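Local atomic coordinates of 3' terminal uridylyl transferase (Trypanosoma brucei, PDB entry 5HZD), a protein that adds uridines to the 3' ends of guide RNAs, ribosomal RNAs and some messenger RNAs in the mitochondrion, supporting uridine-insertion/deletion editing. Residues 218-230 and 242-256. Sequence-based numbering, arbitrary orientation. Where two conformers were deposited one is given.
Sequences SVRDAVGPTGVQQ and ATLESTTAAVRAAMC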
loop_
_atom_site.group_PDB
_atom_site.type_symbol
_atom_site.label_atom_id
_atom_site.label_comp_id
_atom_site.label_asym_id
_atom_site.label_seq_id
_atom_site.Cartn_x
_atom_site.Cartn_y
_atom_site.Cartn_z
ATOM N N SER A 218 -29.291 7.600 24.772
ATOM C CA SER A 218 -28.723 6.808 23.685
ATOM C C SER A 218 -27.283 7.192 23.416
ATOM O O SER A 218 -26.418 6.322 23.183
ATOM C CB SER A 218 -29.545 6.994 22.408
ATOM O OG SER A 218 -30.771 6.300 22.508
ATOM N N VAL A 219 -27.020 8.493 23.426
ATOM C CA VAL A 219 -25.658 8.964 23.212
ATOM C C VAL A 219 -24.748 8.505 24.353
ATOM O O VAL A 219 -23.653 7.961 24.115
ATOM C CB VAL A 219 -25.612 10.479 23.066
ATOM C CG1 VAL A 219 -24.188 10.977 23.100
ATOM C CG2 VAL A 219 -26.307 10.888 21.745
ATOM N N ARG A 220 -25.204 8.704 25.587
ATOM C CA ARG A 220 -24.397 8.312 26.750
ATOM C C ARG A 220 -24.112 6.820 26.777
ATOM O O ARG A 220 -23.002 6.397 27.130
ATOM C CB ARG A 220 -25.084 8.717 28.052
ATOM C CG ARG A 220 -24.977 10.200 28.304
ATOM C CD ARG A 220 -25.660 10.643 29.595
ATOM N NE ARG A 220 -25.677 12.105 29.696
ATOM C CZ ARG A 220 -24.608 12.856 29.959
ATOM N NH1 ARG A 220 -23.423 12.287 30.167
ATOM N NH2 ARG A 220 -24.728 14.181 30.023
ATOM N N ASP A 221 -25.088 6.025 26.373
ATOM C CA ASP A 221 -24.933 4.580 26.413
ATOM C C ASP A 221 -23.939 4.126 25.354
ATOM O O ASP A 221 -23.268 3.106 25.536
ATOM C CB ASP A 221 -26.267 3.866 26.222
ATOM C CG ASP A 221 -27.143 3.903 27.476
ATOM O OD1 ASP A 221 -26.790 4.604 28.454
ATOM O OD2 ASP A 221 -28.201 3.233 27.475
ATOM N N ALA A 222 -23.840 4.878 24.257
ATOM C CA ALA A 222 -22.930 4.508 23.170
ATOM C C ALA A 222 -21.488 4.769 23.527
ATOM O O ALA A 222 -20.604 4.048 23.060
ATOM C CB ALA A 222 -23.294 5.245 21.870
ATOM N N VAL A 223 -21.223 5.800 24.325
ATOM C CA VAL A 223 -19.840 6.221 24.518
ATOM C C VAL A 223 -19.301 5.857 25.893
ATOM O O VAL A 223 -18.090 5.876 26.119
ATOM C CB VAL A 223 -19.669 7.728 24.255
ATOM C CG1 VAL A 223 -20.085 8.044 22.800
ATOM C CG2 VAL A 223 -20.523 8.549 25.224
ATOM N N GLY A 224 -20.198 5.526 26.817
ATOM C CA GLY A 224 -19.770 5.244 28.177
ATOM C C GLY A 224 -19.739 6.492 29.037
ATOM O O GLY A 224 -19.972 7.590 28.537
ATOM N N PRO A 225 -19.435 6.325 30.340
ATOM C CA PRO A 225 -19.584 7.357 31.377
ATOM C C PRO A 225 -18.672 8.575 31.230
ATOM O O PRO A 225 -18.991 9.629 31.775
ATOM C CB PRO A 225 -19.257 6.600 32.674
ATOM C CG PRO A 225 -18.376 5.472 32.236
ATOM C CD PRO A 225 -18.895 5.066 30.885
ATOM N N THR A 226 -17.561 8.453 30.517
ATOM C CA THR A 226 -16.673 9.604 30.359
ATOM C C THR A 226 -16.788 10.244 28.977
ATOM O O THR A 226 -16.204 11.303 28.722
ATOM C CB THR A 226 -15.191 9.237 30.620
ATOM O OG1 THR A 226 -14.795 8.158 29.760
ATOM C CG2 THR A 226 -14.987 8.836 32.077
ATOM N N GLY A 227 -17.553 9.607 28.095
ATOM C CA GLY A 227 -17.578 10.003 26.696
ATOM C C GLY A 227 -18.286 11.306 26.364
ATOM O O GLY A 227 -17.972 11.945 25.374
ATOM N N VAL A 228 -19.265 11.700 27.166
ATOM C CA VAL A 228 -20.041 12.884 26.830
ATOM C C VAL A 228 -19.596 14.081 27.644
ATOM O O VAL A 228 -19.692 14.073 28.878
ATOM C CB VAL A 228 -21.540 12.677 27.086
ATOM C CG1 VAL A 228 -22.264 14.014 26.994
ATOM C CG2 VAL A 228 -22.126 11.674 26.113
ATOM N N GLN A 229 -19.127 15.125 26.971
ATOM C CA GLN A 229 -18.694 16.323 27.687
ATOM C C GLN A 229 -19.793 17.355 27.853
ATOM O O GLN A 229 -19.906 17.971 28.909
ATOM C CB GLN A 229 -17.478 16.960 27.019
ATOM C CG GLN A 229 -16.203 16.191 27.205
ATOM C CD GLN A 229 -15.006 16.959 26.666
ATOM O OE1 GLN A 229 -15.145 18.087 26.171
ATOM N NE2 GLN A 229 -13.826 16.354 26.760
ATOM N N GLN A 230 -20.624 17.534 26.830
ATOM C CA GLN A 230 -21.648 18.550 26.887
ATOM C C GLN A 230 -22.747 18.159 25.912
ATOM O O GLN A 230 -22.454 17.652 24.826
ATOM C CB GLN A 230 -21.065 19.887 26.466
ATOM C CG GLN A 230 -22.061 21.016 26.507
ATOM C CD GLN A 230 -21.474 22.336 26.059
ATOM O OE1 GLN A 230 -20.532 22.390 25.269
ATOM N NE2 GLN A 230 -22.025 23.410 26.574
ATOM N N ALA A 242 -23.939 17.745 20.680
ATOM C CA ALA A 242 -23.198 17.051 21.720
ATOM C C ALA A 242 -21.719 17.164 21.429
ATOM O O ALA A 242 -21.274 16.968 20.281
ATOM C CB ALA A 242 -23.600 15.584 21.777
ATOM N N THR A 243 -20.957 17.477 22.470
ATOM C CA THR A 243 -19.507 17.432 22.403
ATOM C C THR A 243 -19.030 16.209 23.162
ATOM O O THR A 243 -19.378 16.006 24.326
ATOM C CB THR A 243 -18.887 18.689 23.013
ATOM O OG1 THR A 243 -19.285 19.818 22.234
ATOM C CG2 THR A 243 -17.360 18.592 22.996
ATOM N N LEU A 244 -18.231 15.393 22.500
ATOM C CA LEU A 244 -17.782 14.138 23.068
ATOM C C LEU A 244 -16.327 14.308 23.465
ATOM O O LEU A 244 -15.701 15.285 23.077
ATOM C CB LEU A 244 -17.931 13.007 22.040
ATOM C CG LEU A 244 -19.375 12.637 21.657
ATOM C CD1 LEU A 244 -20.266 12.522 22.897
ATOM C CD2 LEU A 244 -19.982 13.608 20.660
ATOM N N GLU A 245 -15.791 13.348 24.212
ATOM C CA GLU A 245 -14.438 13.492 24.777
ATOM C C GLU A 245 -13.337 13.378 23.723
ATOM O O GLU A 245 -12.198 13.825 23.944
ATOM C CB GLU A 245 -14.216 12.462 25.886
ATOM C CG GLU A 245 -14.141 11.027 25.401
ATOM C CD GLU A 245 -14.048 10.026 26.541
ATOM O OE1 GLU A 245 -14.330 8.828 26.309
ATOM O OE2 GLU A 245 -13.692 10.438 27.669
ATOM N N SER A 246 -13.672 12.786 22.580
ATOM C CA SER A 246 -12.688 12.561 21.525
ATOM C C SER A 246 -13.408 12.473 20.190
ATOM O O SER A 246 -14.626 12.349 20.144
ATOM C CB SER A 246 -11.930 11.264 21.775
ATOM O OG SER A 246 -12.756 10.140 21.540
ATOM N N THR A 247 -12.649 12.551 19.103
ATOM C CA THR A 247 -13.232 12.365 17.771
ATOM C C THR A 247 -13.758 10.956 17.580
ATOM O O THR A 247 -14.714 10.743 16.845
ATOM C CB THR A 247 -12.198 12.676 16.667
ATOM O OG1 THR A 247 -10.973 11.997 16.969
ATOM C CG2 THR A 247 -11.929 14.175 16.591
ATOM N N THR A 248 -13.133 9.965 18.204
ATOM C CA THR A 248 -13.630 8.606 18.078
ATOM C C THR A 248 -14.961 8.459 18.832
ATOM O O THR A 248 -15.911 7.853 18.311
ATOM C CB THR A 248 -12.596 7.580 18.566
ATOM O OG1 THR A 248 -11.385 7.753 17.810
ATOM C CG2 THR A 248 -13.090 6.180 18.350
ATOM N N ALA A 249 -15.038 9.013 20.042
ATOM C CA ALA A 249 -16.319 9.002 20.745
ATOM C C ALA A 249 -17.395 9.725 19.942
ATOM O O ALA A 249 -18.563 9.349 19.999
ATOM C CB ALA A 249 -16.198 9.626 22.149
ATOM N N ALA A 250 -17.014 10.758 19.193
ATOM C CA ALA A 250 -17.987 11.516 18.420
ATOM C C ALA A 250 -18.587 10.652 17.310
ATOM O O ALA A 250 -19.787 10.708 17.051
ATOM C CB ALA A 250 -17.375 12.783 17.851
ATOM N N VAL A 251 -17.766 9.842 16.653
ATOM C CA VAL A 251 -18.309 8.920 15.657
ATOM C C VAL A 251 -19.138 7.798 16.310
ATOM O O VAL A 251 -20.188 7.420 15.807
ATOM C CB VAL A 251 -17.181 8.363 14.775
ATOM C CG1 VAL A 251 -17.745 7.343 13.777
ATOM C CG2 VAL A 251 -16.480 9.520 14.050
ATOM N N ARG A 252 -18.660 7.274 17.436
ATOM C CA ARG A 252 -19.383 6.251 18.179
ATOM C C ARG A 252 -20.763 6.788 18.577
ATOM O O ARG A 252 -21.769 6.068 18.433
ATOM C CB ARG A 252 -18.522 5.768 19.369
ATOM C CG ARG A 252 -19.022 4.491 20.072
ATOM C CD ARG A 252 -17.997 3.975 21.121
ATOM N NE ARG A 252 -16.791 3.434 20.489
ATOM C CZ ARG A 252 -15.552 3.877 20.692
ATOM N NH1 ARG A 252 -15.318 4.874 21.542
ATOM N NH2 ARG A 252 -14.534 3.304 20.053
ATOM N N ALA A 253 -20.838 8.047 19.015
ATOM C CA ALA A 253 -22.130 8.676 19.337
ATOM C C ALA A 253 -23.033 8.840 18.110
ATOM O O ALA A 253 -24.238 8.609 18.184
ATOM C CB ALA A 253 -21.929 10.028 20.039
ATOM N N ALA A 254 -22.470 9.255 16.981
ATOM C CA ALA A 254 -23.263 9.418 15.743
ATOM C C ALA A 254 -23.790 8.090 15.210
ATOM O O ALA A 254 -24.775 8.056 14.454
ATOM C CB ALA A 254 -22.421 10.110 14.686
ATOM N N MET A 255 -23.182 6.994 15.646
ATOM C CA MET A 255 -23.651 5.651 15.272
ATOM C C MET A 255 -24.707 5.084 16.208
ATOM O O MET A 255 -25.161 3.962 16.005
ATOM C CB MET A 255 -22.474 4.673 15.142
ATOM C CG MET A 255 -21.567 4.942 13.938
ATOM S SD MET A 255 -22.466 4.974 12.370
ATOM C CE MET A 255 -23.162 3.320 12.415
ATOM N N CYS A 256 -25.111 5.835 17.234
ATOM C CA CYS A 256 -26.119 5.307 18.154
ATOM C C CYS A 256 -27.448 5.154 17.421
ATOM O O CYS A 256 -27.663 5.727 16.350
ATOM C CB CYS A 256 -26.270 6.168 19.421
ATOM S SG CYS A 256 -27.257 7.661 19.198
HETATM O O HOH W 1 -16.511 6.412 23.484
#
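V223 lays one methyl, CG1, against helix 247-254, where it lies 3.4 Å from the carbonyl O of A249 and also meets the methyls of A249 and A253. CG1 reaches this place because it stands anti to its own carbonyl carbon (chi1 -60°). One turn back, V219 sets its CG1 3.9 Å from CB of A253, so that this alanine methyl touches both valines. A222 packs its CB against CB of C256, just past the C-terminal end of helix 247-254. The axes of segments 218-223 and 247-254 approach to 8.4 Å at 127°, consistent with alanines at the interface. On the hairpin face that carries V228 and L244, CD1 of L244 lies 3.8 Å from CG2 of V228 and also reaches CG1 of V219.

Strands 228-233 and 239-244 form an antiparallel hairpin interrupted by a classic beta bulge: T243 O accepts from both Q229 N (2.8 Å) and Q230 N, each in its carbonyl plane. T243 N returns a bond to Q230 O. The side chain of Q229 crosses that of E245 at about a right angle, its NE2 3.5 Å from CA of E245, while its OE1 is held by R197. Where the chain leaves the hairpin, E245 N binds G227 O at 2.8 Å. The E245 carboxylate turns to T226, whose OG1 gives OE2 only a weak bond; OE2 also sits 2.9 Å from T226 O, a pair of acceptors. NH1 of R252 donates to a water lying in the guanidinium plane, and that water donates to V223 O.

Remote from the annotated sites, the contact packs the end of helix 209-223 on helix 247-254 and, through L244, on the edge hairpin of a four-stranded antiparallel sheet; the close approach of OE2 to a carbonyl could favour protonation of E245.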